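Local coordinates for protein titin (Homo sapiens, PDB 5JDD) that serves as a giant structural protein of the muscle sarcomere, here represented by three I-band immunoglobulin domains in tandem that probably contribute to its elastic behaviour under stretch, at residues A[97-102]-A[170-175]. Residues are numbered along the deposited sequence; the frame is centred on the assembly and turned at random.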
loop_
_atom_site.group_PDB
_atom_site.type_symbol
_atom_site.label_atom_id
_atom_site.label_comp_id
_atom_site.label_asym_id
_atom_site.label_seq_id
_atom_site.Cartn_x
_atom_site.Cartn_y
_atom_site.Cartn_z
ATOM N N MET A 97 8.529 3.263 -2.403
ATOM C CA MET A 97 7.947 2.192 -3.185
ATOM C C MET A 97 8.638 2.045 -4.513
ATOM O O MET A 97 9.201 3.005 -5.048
ATOM C CB MET A 97 6.478 2.485 -3.399
ATOM C CG MET A 97 5.803 2.778 -2.087
ATOM S SD MET A 97 4.045 2.566 -2.219
ATOM C CE MET A 97 3.637 4.048 -3.149
ATOM N N LYS A 98 8.594 0.828 -5.037
ATOM C CA LYS A 98 9.294 0.490 -6.260
ATOM C C LYS A 98 8.350 0.479 -7.456
ATOM O O LYS A 98 7.273 -0.124 -7.406
ATOM C CB LYS A 98 9.939 -0.892 -6.127
ATOM C CG LYS A 98 10.985 -0.997 -5.024
ATOM C CD LYS A 98 12.133 -0.025 -5.259
ATOM C CE LYS A 98 12.834 -0.275 -6.592
ATOM N NZ LYS A 98 13.367 -1.664 -6.706
ATOM N N ASN A 99 8.767 1.116 -8.543
ATOM C CA ASN A 99 8.087 0.920 -9.820
ATOM C C ASN A 99 8.201 -0.542 -10.223
ATOM O O ASN A 99 9.279 -1.141 -10.109
ATOM C CB ASN A 99 8.731 1.762 -10.922
ATOM C CG ASN A 99 8.654 3.249 -10.651
ATOM O OD1 ASN A 99 7.737 3.739 -9.984
ATOM N ND2 ASN A 99 9.628 3.986 -11.180
ATOM N N ILE A 100 7.107 -1.111 -10.719
ATOM C CA ILE A 100 7.090 -2.521 -11.095
ATOM C C ILE A 100 6.408 -2.795 -12.429
ATOM O O ILE A 100 5.513 -2.053 -12.837
ATOM C CB ILE A 100 6.395 -3.366 -10.025
ATOM C CG1 ILE A 100 5.057 -2.732 -9.641
ATOM C CG2 ILE A 100 7.302 -3.530 -8.808
ATOM C CD1 ILE A 100 4.193 -3.598 -8.729
ATOM N N GLU A 101 6.852 -3.860 -13.102
ATOM C CA GLU A 101 6.185 -4.414 -14.271
ATOM C C GLU A 101 5.681 -5.793 -13.889
ATOM O O GLU A 101 6.443 -6.602 -13.345
ATOM C CB GLU A 101 7.151 -4.574 -15.437
ATOM C CG GLU A 101 7.699 -3.297 -16.011
ATOM C CD GLU A 101 8.469 -3.580 -17.284
ATOM O OE1 GLU A 101 8.681 -4.778 -17.576
ATOM O OE2 GLU A 101 8.846 -2.624 -17.988
ATOM N N VAL A 102 4.410 -6.064 -14.179
ATOM C CA VAL A 102 3.770 -7.318 -13.792
ATOM C C VAL A 102 2.979 -7.848 -14.976
ATOM O O VAL A 102 2.206 -7.104 -15.587
ATOM C CB VAL A 102 2.792 -7.102 -12.623
ATOM C CG1 VAL A 102 2.134 -8.410 -12.243
ATOM C CG2 VAL A 102 3.518 -6.547 -11.415
ATOM N N SER A 170 5.016 7.810 -4.275
ATOM C CA SER A 170 4.333 7.220 -5.424
ATOM C C SER A 170 5.239 6.266 -6.193
ATOM O O SER A 170 6.471 6.374 -6.154
ATOM C CB SER A 170 3.817 8.304 -6.382
ATOM O OG SER A 170 2.881 9.167 -5.747
ATOM N N ALA A 171 4.610 5.344 -6.914
ATOM C CA ALA A 171 5.321 4.472 -7.839
ATOM C C ALA A 171 4.352 4.030 -8.913
ATOM O O ALA A 171 3.136 4.111 -8.730
ATOM C CB ALA A 171 5.922 3.258 -7.111
ATOM N N THR A 172 4.879 3.544 -10.029
ATOM C CA THR A 172 4.029 3.130 -11.138
ATOM C C THR A 172 3.970 1.625 -11.306
ATOM O O THR A 172 4.941 0.911 -11.037
ATOM C CB THR A 172 4.497 3.719 -12.470
ATOM O OG1 THR A 172 5.808 3.225 -12.781
ATOM C CG2 THR A 172 4.511 5.230 -12.396
ATOM N N LEU A 173 2.813 1.157 -11.749
ATOM C CA LEU A 173 2.608 -0.219 -12.177
ATOM C C LEU A 173 2.431 -0.205 -13.684
ATOM O O LEU A 173 1.626 0.570 -14.223
ATOM C CB LEU A 173 1.349 -0.802 -11.535
ATOM C CG LEU A 173 0.885 -2.150 -12.104
ATOM C CD1 LEU A 173 1.926 -3.226 -11.888
ATOM C CD2 LEU A 173 -0.420 -2.562 -11.451
ATOM N N THR A 174 3.200 -1.046 -14.366
ATOM C CA THR A 174 3.007 -1.303 -15.779
ATOM C C THR A 174 2.622 -2.768 -15.953
ATOM O O THR A 174 3.410 -3.652 -15.648
ATOM C CB THR A 174 4.294 -1.022 -16.563
ATOM O OG1 THR A 174 4.728 0.326 -16.305
ATOM C CG2 THR A 174 4.068 -1.218 -18.050
ATOM N N VAL A 175 1.401 -3.019 -16.406
ATOM C CA VAL A 175 0.925 -4.382 -16.629
ATOM C C VAL A 175 1.275 -4.811 -18.055
ATOM O O VAL A 175 0.857 -4.176 -19.024
ATOM C CB VAL A 175 -0.579 -4.482 -16.377
ATOM C CG1 VAL A 175 -1.064 -5.917 -16.594
ATOM C CG2 VAL A 175 -0.885 -4.040 -14.958
HETATM O O HOH W 1 8.618 5.553 -4.586
HETATM O O HOH W 2 8.599 5.614 -8.008
HETATM O O HOH W 3 6.144 0.626 -13.870
#
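Asn99 OD1 accepts the backbone N-H of Thr172 at 2.9 Å and so takes the place of a main-chain carbonyl just where the 97-102 segment, still irregular, joins the sheet. The bond is nearly straight (164° at the hydrogen), although the donor comes in tilted 33° from the carbonyl plane. Asparagine suits this spot because its short amide, with CG beside the backbone N (chi1 -62°), reaches across to the neighbouring strand. From there the main chains take over: Ile100 N donates to Thr172 O, Thr174 N to Ile100 O at 2.9 Å, and Val102 N to Thr174 O. This is the ladder of parallel strands, reinforced by CA-H...O contacts such as Glu101 CA to Thr174 O at 3.2 Å.

On the inward face, Leu173 CD1 touches both Val102 CG2, at 3.7 Å, and Ile100 CG1; branched aliphatic chains fill this seam without demanding polar partners. At the other end of the contact Met97 CB meets Ala171 CB at 3.8 Å; alanine is small enough for its methyl to pack against Asn99 OD1 and Lys98 O. Phe110 of strand 108-114, in the opposing sheet, packs on both Leu173 and Ala171, while Met97 touches Cys112. The outward face is polar, with Glu101 and Thr174 side by side and a water linking Ile100 O to the Thr174 hydroxyl. Where the loop at 97-99 parts from strand 167-176, two more waters lie within hydrogen-bonding reach of Ser170 O, one with its oxygen 2.7 Å from Met97 O, the other beside Asn99 OD1.

Parallel pairing of edge strand 100-103 with strand 167-176 is the A'-G pairing of I-set immunoglobulin domains. The bonds run across two strands that point the same way, so a pull along the strands would probably load several of them together in shear.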